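Local coordinates for actin-related protein 8 (Homo sapiens, PDB 4FO0), which binds ATP with low basal ATPase activity, does not polymerise, and is a proposed core component of the INO80 chromatin-remodelling complex, at residues L27-A32 / S182-K187; A175-I180 / V218-M223; G229-Q234 / A559-L564. All blocks are in the same frame, centred on the assembly; numbering follows the deposited sequence.

Contacts 1 and 3 each use a strand of one mixed sheet of the actin fold; contact 2 joins two helices beside it. Contacts 1 and 2 share helix 170-187, and their centres are about 13 Å apart. Contact 2 adds helix 211-225, which leads directly into strand 229-234 of contact 3. Those two elements also touch: Val218 CG2 lies 3.7 Å from Val232 CG2. Contacts 1 and 3 have centres about 16 Å apart and meet where Ala32 packs against Ala559 and Ala562. Only contact 1 contains a residue of the ATP pocket, Arg28. In contact 2 the side chain of Ile177 is about 11 Å from ATP at the nearest atoms. Contact 3 lies away from the nucleotide site.

Contact 1. Residues L27-A32 / S182-K187; sequences LRIGRA and SHAIQK. With ATP (adenosine-5'-triphosphate), chain C.
Ile29 meets Ala184 and Ile185 in a buried apolar contact between a strand and a helix of the actin fold. Strand 27-31 is the second arm of the N-terminal beta hairpin, whose turn carries the ATP-binding residues Ser24 and Thr25. Helix 182-187 is the end of helix 170-187, packed against the sheet to which the hairpin belongs. The two axes pass 9.2 Å apart at an angle of 41°. Ile29 does most of the touching. Its CG1 is anti to the backbone N (chi1 -176°), and the chain runs on extended, so CD1 reaches the helix and lies 3.8 Å from Ile185 CG1. The two isoleucine side chains cross at about a right angle. The other branch of Ile29, CG2, sits 4.1 Å from Ala184 CB. Leu27 adds a looser touch near the start of the strand, with CD2 4.5 Å from the same Ala184 CB. Ile18 and Ile20 of strand 17-21 also touch Ile29, and Met225 of helix 211-225 touches Ile185. Arg28, between the two apolar residues, turns to the nucleotide instead, its chain bent at chi3 (-87°). Asp255, Lys257 and Lys316 are among the other residues bonded to ATP. The guanidinium meets the phosphates with its edge. Arg28 NH2 gives a nearly straight hydrogen bond to ATP O1A, modelled doubtfully short, and a weak one of 3.4 Å to ATP O2B.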
loop_
_atom_site.group_PDB
_atom_site.type_symbol
_atom_site.label_atom_id
_atom_site.label_comp_id
_atom_site.label_asym_id
_atom_site.label_seq_id
_atom_site.Cartn_x
_atom_site.Cartn_y
_atom_site.Cartn_z
ATOM N N LEU A 27 -4.521 -5.387 -5.814
ATOM C CA LEU A 27 -4.021 -6.717 -6.094
ATOM C C LEU A 27 -3.037 -6.660 -7.279
ATOM O O LEU A 27 -3.296 -6.035 -8.309
ATOM C CB LEU A 27 -5.180 -7.658 -6.416
ATOM C CG LEU A 27 -4.763 -8.995 -7.049
ATOM C CD1 LEU A 27 -3.907 -9.834 -6.096
ATOM C CD2 LEU A 27 -5.989 -9.772 -7.497
ATOM N N ARG A 28 -1.888 -7.281 -7.125
ATOM C CA ARG A 28 -0.967 -7.376 -8.249
ATOM C C ARG A 28 -0.813 -8.842 -8.601
ATOM O O ARG A 28 -0.427 -9.669 -7.762
ATOM C CB ARG A 28 0.363 -6.660 -7.956
ATOM C CG ARG A 28 0.247 -5.177 -8.294
ATOM C CD ARG A 28 1.288 -4.290 -7.660
ATOM N NE ARG A 28 0.898 -3.850 -6.326
ATOM C CZ ARG A 28 0.501 -2.617 -6.005
ATOM N NH1 ARG A 28 0.428 -1.654 -6.917
ATOM N NH2 ARG A 28 0.184 -2.346 -4.744
ATOM N N ILE A 29 -1.181 -9.175 -9.828
ATOM C CA ILE A 29 -1.263 -10.580 -10.209
ATOM C C ILE A 29 -0.836 -10.793 -11.665
ATOM O O ILE A 29 -1.104 -9.951 -12.523
ATOM C CB ILE A 29 -2.690 -11.113 -9.957
ATOM C CG1 ILE A 29 -2.779 -12.600 -10.258
ATOM C CG2 ILE A 29 -3.725 -10.341 -10.783
ATOM C CD1 ILE A 29 -4.050 -13.232 -9.739
ATOM N N GLY A 30 -0.151 -11.901 -11.936
ATOM C CA GLY A 30 0.307 -12.192 -13.288
ATOM C C GLY A 30 1.085 -13.485 -13.391
ATOM O O GLY A 30 1.382 -14.112 -12.375
ATOM N N ARG A 31 1.406 -13.898 -14.615
ATOM C CA ARG A 31 2.310 -15.031 -14.829
ATOM C C ARG A 31 3.727 -14.612 -14.472
ATOM O O ARG A 31 4.119 -13.452 -14.675
ATOM C CB ARG A 31 2.307 -15.472 -16.289
ATOM C CG ARG A 31 0.984 -15.926 -16.827
ATOM C CD ARG A 31 1.059 -16.058 -18.328
ATOM N NE ARG A 31 -0.272 -16.147 -18.927
ATOM C CZ ARG A 31 -0.878 -17.288 -19.248
ATOM N NH1 ARG A 31 -0.281 -18.458 -19.023
ATOM N NH2 ARG A 31 -2.088 -17.263 -19.791
ATOM N N ALA A 32 4.509 -15.554 -13.964
ATOM C CA ALA A 32 5.908 -15.269 -13.645
ATOM C C ALA A 32 6.699 -14.775 -14.871
ATOM O O ALA A 32 7.776 -14.211 -14.737
ATOM C CB ALA A 32 6.565 -16.494 -13.030
ATOM N N SER A 182 -10.269 -14.904 -8.890
ATOM C CA SER A 182 -10.674 -15.700 -10.037
ATOM C C SER A 182 -11.033 -14.815 -11.225
ATOM O O SER A 182 -10.603 -15.069 -12.350
ATOM C CB SER A 182 -11.827 -16.602 -9.658
ATOM O OG SER A 182 -11.466 -17.326 -8.496
ATOM N N HIS A 183 -11.810 -13.771 -10.973
ATOM C CA HIS A 183 -12.150 -12.803 -12.011
ATOM C C HIS A 183 -10.902 -12.251 -12.712
ATOM O O HIS A 183 -10.887 -12.092 -13.930
ATOM C CB HIS A 183 -12.988 -11.661 -11.419
ATOM C CG HIS A 183 -13.277 -10.556 -12.383
ATOM N ND1 HIS A 183 -14.283 -10.633 -13.323
ATOM C CD2 HIS A 183 -12.686 -9.348 -12.560
ATOM C CE1 HIS A 183 -14.302 -9.517 -14.035
ATOM N NE2 HIS A 183 -13.344 -8.720 -13.590
ATOM N N ALA A 184 -9.854 -11.963 -11.949
ATOM C CA ALA A 184 -8.666 -11.337 -12.527
ATOM C C ALA A 184 -7.924 -12.308 -13.432
ATOM O O ALA A 184 -7.424 -11.940 -14.493
ATOM C CB ALA A 184 -7.759 -10.844 -11.448
ATOM N N ILE A 185 -7.857 -13.556 -13.001
ATOM C CA ILE A 185 -7.257 -14.603 -13.804
ATOM C C ILE A 185 -7.978 -14.855 -15.138
ATOM O O ILE A 185 -7.319 -14.976 -16.160
ATOM C CB ILE A 185 -7.113 -15.890 -12.992
ATOM C CG1 ILE A 185 -6.059 -15.677 -11.910
ATOM C CG2 ILE A 185 -6.697 -17.039 -13.876
ATOM C CD1 ILE A 185 -6.271 -16.541 -10.717
ATOM N N GLN A 186 -9.312 -14.913 -15.144
ATOM C CA GLN A 186 -10.030 -15.139 -16.403
ATOM C C GLN A 186 -9.949 -13.918 -17.305
ATOM O O GLN A 186 -9.799 -14.045 -18.518
ATOM C CB GLN A 186 -11.519 -15.429 -16.210
ATOM C CG GLN A 186 -11.958 -16.098 -14.938
ATOM C CD GLN A 186 -13.473 -15.968 -14.751
ATOM O OE1 GLN A 186 -14.015 -16.235 -13.671
ATOM N NE2 GLN A 186 -14.163 -15.542 -15.813
ATOM N N LYS A 187 -10.072 -12.739 -16.708
ATOM C CA LYS A 187 -10.232 -11.504 -17.470
ATOM C C LYS A 187 -8.935 -10.852 -17.936
ATOM O O LYS A 187 -8.868 -10.325 -19.042
ATOM C CB LYS A 187 -11.050 -10.493 -16.672
ATOM C CG LYS A 187 -11.268 -9.172 -17.386
ATOM C CD LYS A 187 -12.745 -8.970 -17.710
ATOM C CE LYS A 187 -13.072 -7.499 -17.895
ATOM N NZ LYS A 187 -12.584 -6.707 -16.729
HETATM P PG ATP C . -0.903 -2.079 1.686
HETATM O O1G ATP C . 0.505 -2.454 1.312
HETATM O O2G ATP C . -1.845 -3.239 1.895
HETATM O O3G ATP C . -1.031 -1.011 2.752
HETATM P PB ATP C . -1.148 -1.666 -1.180
HETATM O O1B ATP C . -2.489 -1.588 -1.859
HETATM O O2B ATP C . -0.170 -2.812 -1.397
HETATM O O3B ATP C . -1.466 -1.367 0.367
HETATM P PA ATP C . 0.500 0.073 -2.731
HETATM O O1A ATP C . -0.345 -0.168 -3.955
HETATM O O2A ATP C . 1.892 -0.491 -2.601
HETATM O O3A ATP C . -0.390 -0.277 -1.450
HETATM O "O5'" ATP C . 0.600 1.655 -2.544
HETATM C "C5'" ATP C . -0.609 2.396 -2.607
HETATM C "C4'" ATP C . -0.326 3.801 -2.136
HETATM O "O4'" ATP C . 0.680 4.341 -2.980
HETATM C "C3'" ATP C . -1.532 4.718 -2.252
HETATM O "O3'" ATP C . -1.716 5.429 -1.023
HETATM C "C2'" ATP C . -1.162 5.674 -3.359
HETATM O "O2'" ATP C . -1.716 6.970 -3.183
HETATM C "C1'" ATP C . 0.339 5.702 -3.212
HETATM N N9 ATP C . 0.973 6.278 -4.406
HETATM C C8 ATP C . 0.963 5.755 -5.640
HETATM N N7 ATP C . 1.635 6.555 -6.502
HETATM C C5 ATP C . 2.084 7.607 -5.808
HETATM C C6 ATP C . 2.853 8.822 -6.117
HETATM N N6 ATP C . 3.284 9.043 -7.385
HETATM N N1 ATP C . 3.106 9.682 -5.094
HETATM C C2 ATP C . 2.675 9.459 -3.837
HETATM N N3 ATP C . 1.957 8.369 -3.492
HETATM C C4 ATP C . 1.641 7.427 -4.419
#

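Contact 2. Residues A175-I180 / V218-M223; sequences ADIEVI and VNMILM
Met220 reaches across to Ile177 and Glu178 in a helix-to-helix contact of the actin fold. Helix 211-225 makes the beta-alpha-beta crossover between the parallel strands 200-205 and 229-234, and helix 170-187 is its neighbour. The contact is small, burying 134 Å² in all, and Met220 supplies the whole of the 218-223 side. Its CG is anti to the backbone N (chi1 -179°), and the chain stays extended as far as SD. This brings the sulfur up to the backbone of the partner helix. Met220 SD lies 3.6 Å from Glu178 CB and 3.7 Å from Glu178 CA. The chain then bends at its last torsion (chi3 49°), which turns the methyl group toward Ile177. Met220 CE ends 3.8 Å from Ile177 CG2. The side chains of Ile177 and Met220 cross at about a right angle. Glu178 and Met220 run alongside each other in opposite directions, so Glu178 OE1 comes back to 4.1 Å from Met220 CG. The glutamate thus offers mainly its aliphatic base to the thioether. With an alanine here CG, SD and CE are gone, which would probably leave a gap beside Ile177 CG2 and Glu178 CB. Both helices also pack on other elements. Ile177 also touches His42 of strand 38-47 and Pro154. Asp176 makes a salt bridge with Arg46. On helix 211-225, Val218 and Ile221 rest on Ile230 of strand 229-234, while Val218, Leu222 and Met223 touch Trp577 of helix 574-580.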
loop_
_atom_site.group_PDB
_atom_site.type_symbol
_atom_site.label_atom_id
_atom_site.label_comp_id
_atom_site.label_asym_id
_atom_site.label_seq_id
_atom_site.Cartn_x
_atom_site.Cartn_y
_atom_site.Cartn_z
ATOM N N ALA A 175 -14.603 -15.729 0.402
ATOM C CA ALA A 175 -15.380 -15.898 -0.810
ATOM C C ALA A 175 -15.167 -14.706 -1.735
ATOM O O ALA A 175 -15.104 -14.857 -2.965
ATOM C CB ALA A 175 -16.833 -16.064 -0.478
ATOM N N ASP A 176 -15.038 -13.529 -1.129
ATOM C CA ASP A 176 -14.769 -12.304 -1.869
ATOM C C ASP A 176 -13.378 -12.330 -2.494
ATOM O O ASP A 176 -13.209 -11.935 -3.646
ATOM C CB ASP A 176 -14.943 -11.076 -0.971
ATOM C CG ASP A 176 -16.410 -10.835 -0.574
ATOM O OD1 ASP A 176 -17.295 -11.510 -1.147
ATOM O OD2 ASP A 176 -16.682 -9.969 0.302
ATOM N N ILE A 177 -12.387 -12.802 -1.743
ATOM C CA ILE A 177 -11.046 -12.967 -2.289
ATOM C C ILE A 177 -11.096 -13.869 -3.500
ATOM O O ILE A 177 -10.568 -13.531 -4.554
ATOM C CB ILE A 177 -10.076 -13.589 -1.282
ATOM C CG1 ILE A 177 -9.937 -12.670 -0.075
ATOM C CG2 ILE A 177 -8.698 -13.829 -1.927
ATOM C CD1 ILE A 177 -9.606 -11.297 -0.469
ATOM N N GLU A 178 -11.749 -15.014 -3.349
ATOM C CA GLU A 178 -11.792 -15.981 -4.428
ATOM C C GLU A 178 -12.456 -15.399 -5.663
ATOM O O GLU A 178 -11.955 -15.541 -6.774
ATOM C CB GLU A 178 -12.504 -17.255 -4.008
ATOM C CG GLU A 178 -12.757 -18.174 -5.187
ATOM C CD GLU A 178 -13.099 -19.591 -4.776
ATOM O OE1 GLU A 178 -13.362 -19.816 -3.573
ATOM O OE2 GLU A 178 -13.098 -20.479 -5.661
ATOM N N VAL A 179 -13.585 -14.739 -5.472
ATOM C CA VAL A 179 -14.243 -14.102 -6.597
ATOM C C VAL A 179 -13.339 -13.047 -7.249
ATOM O O VAL A 179 -13.195 -13.014 -8.473
ATOM C CB VAL A 179 -15.588 -13.496 -6.194
ATOM C CG1 VAL A 179 -16.174 -12.672 -7.337
ATOM C CG2 VAL A 179 -16.544 -14.600 -5.789
ATOM N N ILE A 180 -12.723 -12.192 -6.438
ATOM C CA ILE A 180 -11.840 -11.172 -6.985
ATOM C C ILE A 180 -10.640 -11.789 -7.722
ATOM O O ILE A 180 -10.335 -11.405 -8.852
ATOM C CB ILE A 180 -11.362 -10.193 -5.904
ATOM C CG1 ILE A 180 -12.545 -9.433 -5.301
ATOM C CG2 ILE A 180 -10.359 -9.196 -6.478
ATOM C CD1 ILE A 180 -12.152 -8.571 -4.101
ATOM N N VAL A 218 -4.147 -20.486 1.421
ATOM C CA VAL A 218 -3.561 -21.666 0.834
ATOM C C VAL A 218 -4.650 -22.688 0.539
ATOM O O VAL A 218 -4.700 -23.271 -0.545
ATOM C CB VAL A 218 -2.548 -22.298 1.783
ATOM C CG1 VAL A 218 -2.120 -23.655 1.251
ATOM C CG2 VAL A 218 -1.359 -21.366 1.976
ATOM N N ASN A 219 -5.538 -22.906 1.501
ATOM C CA ASN A 219 -6.605 -23.859 1.265
ATOM C C ASN A 219 -7.449 -23.411 0.084
ATOM O O ASN A 219 -7.849 -24.210 -0.760
ATOM C CB ASN A 219 -7.457 -24.076 2.514
ATOM C CG ASN A 219 -8.547 -25.098 2.286
ATOM O OD1 ASN A 219 -8.294 -26.305 2.244
ATOM N ND2 ASN A 219 -9.768 -24.620 2.115
ATOM N N MET A 220 -7.689 -22.113 0.015
ATOM C CA MET A 220 -8.486 -21.565 -1.056
ATOM C C MET A 220 -7.786 -21.787 -2.398
ATOM O O MET A 220 -8.393 -22.285 -3.343
ATOM C CB MET A 220 -8.775 -20.080 -0.813
ATOM C CG MET A 220 -9.619 -19.480 -1.904
ATOM S SD MET A 220 -9.470 -17.704 -2.082
ATOM C CE MET A 220 -7.693 -17.468 -2.127
ATOM N N ILE A 221 -6.512 -21.414 -2.482
ATOM C CA ILE A 221 -5.745 -21.591 -3.716
ATOM C C ILE A 221 -5.770 -23.030 -4.240
ATOM O O ILE A 221 -6.071 -23.282 -5.408
ATOM C CB ILE A 221 -4.266 -21.231 -3.521
ATOM C CG1 ILE A 221 -4.114 -19.768 -3.121
ATOM C CG2 ILE A 221 -3.516 -21.497 -4.797
ATOM C CD1 ILE A 221 -4.755 -18.852 -4.104
ATOM N N LEU A 222 -5.434 -23.970 -3.365
ATOM C CA LEU A 222 -5.303 -25.365 -3.749
ATOM C C LEU A 222 -6.648 -26.072 -3.925
ATOM O O LEU A 222 -6.911 -26.674 -4.970
ATOM C CB LEU A 222 -4.431 -26.107 -2.726
ATOM C CG LEU A 222 -2.975 -25.644 -2.710
ATOM C CD1 LEU A 222 -2.188 -26.425 -1.697
ATOM C CD2 LEU A 222 -2.355 -25.783 -4.092
ATOM N N MET A 223 -7.501 -25.979 -2.908
ATOM C CA MET A 223 -8.753 -26.727 -2.884
ATOM C C MET A 223 -9.915 -26.064 -3.632
ATOM O O MET A 223 -10.654 -26.728 -4.347
ATOM C CB MET A 223 -9.171 -27.044 -1.437
ATOM C CG MET A 223 -8.199 -27.922 -0.650
ATOM S SD MET A 223 -7.657 -29.438 -1.498
ATOM C CE MET A 223 -6.489 -28.749 -2.662
#

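Contact 3. Residues G229-Q234 / A559-L564; sequences GIVVHQ and AVLACL
Leu561 CD2 meets the edge of the His233 ring, lying in the ring plane 3.5 Å from His233 CD2. The same methyl is 3.8 Å from His233 CB. The second methyl, Leu561 CD1, is farther off, at 4.2 Å from His233 CD2. Val231, two residues back on the strand, extends the apolar surface: its CG1 lies 4.3 Å from Leu561 CD2. Within 559-564, Leu561 alone touches segment 229-234. Its CG is anti to the backbone N (chi1 165°), which carries the branched end out from the helix toward the sheet. The ring of His233 is held in turn from its own strand. The backbone N of Gln234 donates a hydrogen bond of 3.0 Å to His233 ND1, with the donor tilted 21° from the ring plane. Gln234 is also the N-cap residue of helix 235-243. Tyr241 of that helix touches both His233 and Leu561. Farther out, strand 200-205 pairs with strand 229-234 and sets Ile202 against Leu561. This joins helix 553-563 to the sheet of the actin fold. Across the contact the touching atoms are all carbon, so Leu561 sees the ring by its C-H edge. With ND1 accepting a hydrogen bond, a neutral ring with its proton on NE2 would be consistent with this geometry.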
loop_
_atom_site.group_PDB
_atom_site.type_symbol
_atom_site.label_atom_id
_atom_site.label_comp_id
_atom_site.label_asym_id
_atom_site.label_seq_id
_atom_site.Cartn_x
_atom_site.Cartn_y
_atom_site.Cartn_z
ATOM N N GLY A 229 -0.247 -26.704 -7.173
ATOM C CA GLY A 229 0.731 -26.471 -6.129
ATOM C C GLY A 229 0.894 -24.998 -5.840
ATOM O O GLY A 229 0.445 -24.159 -6.609
ATOM N N ILE A 230 1.563 -24.690 -4.738
ATOM C CA ILE A 230 1.716 -23.325 -4.290
ATOM C C ILE A 230 3.017 -23.174 -3.535
ATOM O O ILE A 230 3.521 -24.126 -2.936
ATOM C CB ILE A 230 0.574 -22.929 -3.316
ATOM C CG1 ILE A 230 0.675 -21.457 -2.910
ATOM C CG2 ILE A 230 0.619 -23.786 -2.060
ATOM C CD1 ILE A 230 -0.514 -20.986 -2.065
ATOM N N VAL A 231 3.552 -21.963 -3.568
ATOM C CA VAL A 231 4.643 -21.582 -2.689
ATOM C C VAL A 231 4.270 -20.278 -2.006
ATOM O O VAL A 231 3.910 -19.291 -2.654
ATOM C CB VAL A 231 5.948 -21.354 -3.451
ATOM C CG1 VAL A 231 6.974 -20.747 -2.517
ATOM C CG2 VAL A 231 6.454 -22.659 -4.055
ATOM N N VAL A 232 4.368 -20.267 -0.689
ATOM C CA VAL A 232 4.081 -19.058 0.053
ATOM C C VAL A 232 5.390 -18.412 0.475
ATOM O O VAL A 232 6.305 -19.098 0.917
ATOM C CB VAL A 232 3.233 -19.361 1.291
ATOM C CG1 VAL A 232 3.093 -18.131 2.126
ATOM C CG2 VAL A 232 1.888 -19.879 0.872
ATOM N N HIS A 233 5.491 -17.098 0.323
ATOM C CA HIS A 233 6.654 -16.397 0.832
ATOM C C HIS A 233 6.290 -15.002 1.323
ATOM O O HIS A 233 5.255 -14.452 0.956
ATOM C CB HIS A 233 7.736 -16.320 -0.237
ATOM C CG HIS A 233 9.119 -16.517 0.297
ATOM N ND1 HIS A 233 9.449 -16.266 1.612
ATOM C CD2 HIS A 233 10.250 -16.958 -0.303
ATOM C CE1 HIS A 233 10.731 -16.535 1.798
ATOM N NE2 HIS A 233 11.238 -16.955 0.652
ATOM N N GLN A 234 7.151 -14.427 2.149
ATOM C CA GLN A 234 6.911 -13.099 2.680
ATOM C C GLN A 234 7.230 -12.036 1.656
ATOM O O GLN A 234 8.196 -12.155 0.908
ATOM C CB GLN A 234 7.747 -12.877 3.916
ATOM C CG GLN A 234 7.493 -13.913 4.954
ATOM C CD GLN A 234 8.554 -13.898 5.999
ATOM O OE1 GLN A 234 8.358 -13.359 7.088
ATOM N NE2 GLN A 234 9.709 -14.465 5.674
ATOM N N ALA A 559 8.101 -13.542 -8.957
ATOM C CA ALA A 559 8.387 -14.203 -10.223
ATOM C C ALA A 559 9.812 -14.761 -10.215
ATOM O O ALA A 559 10.046 -15.925 -10.538
ATOM C CB ALA A 559 8.202 -13.233 -11.367
ATOM N N VAL A 560 10.756 -13.916 -9.826
ATOM C CA VAL A 560 12.139 -14.322 -9.686
ATOM C C VAL A 560 12.284 -15.535 -8.794
ATOM O O VAL A 560 13.137 -16.377 -9.025
ATOM C CB VAL A 560 12.986 -13.203 -9.084
ATOM C CG1 VAL A 560 14.262 -13.778 -8.514
ATOM C CG2 VAL A 560 13.290 -12.171 -10.141
ATOM N N LEU A 561 11.456 -15.608 -7.763
ATOM C CA LEU A 561 11.501 -16.713 -6.815
ATOM C C LEU A 561 11.145 -18.044 -7.488
ATOM O O LEU A 561 11.579 -19.115 -7.059
ATOM C CB LEU A 561 10.545 -16.430 -5.648
ATOM C CG LEU A 561 10.202 -17.612 -4.744
ATOM C CD1 LEU A 561 11.466 -18.135 -4.128
ATOM C CD2 LEU A 561 9.199 -17.215 -3.669
ATOM N N ALA A 562 10.352 -17.968 -8.547
ATOM C CA ALA A 562 9.895 -19.166 -9.249
ATOM C C ALA A 562 11.029 -19.839 -10.026
ATOM O O ALA A 562 11.037 -21.053 -10.199
ATOM C CB ALA A 562 8.727 -18.823 -10.178
ATOM N N CYS A 563 11.981 -19.030 -10.479
ATOM C CA CYS A 563 13.142 -19.497 -11.222
ATOM C C CYS A 563 14.220 -20.107 -10.325
ATOM O O CYS A 563 15.088 -20.825 -10.807
ATOM C CB CYS A 563 13.759 -18.334 -12.009
ATOM S SG CYS A 563 12.644 -17.484 -13.167
ATOM N N LEU A 564 14.180 -19.814 -9.030
ATOM C CA LEU A 564 15.245 -20.264 -8.126
ATOM C C LEU A 564 15.306 -21.780 -7.949
ATOM O O LEU A 564 14.291 -22.478 -7.925
ATOM C CB LEU A 564 15.160 -19.591 -6.754
ATOM C CG LEU A 564 15.255 -18.069 -6.630
ATOM C CD1 LEU A 564 15.292 -17.688 -5.154
ATOM C CD2 LEU A 564 16.461 -17.497 -7.372
#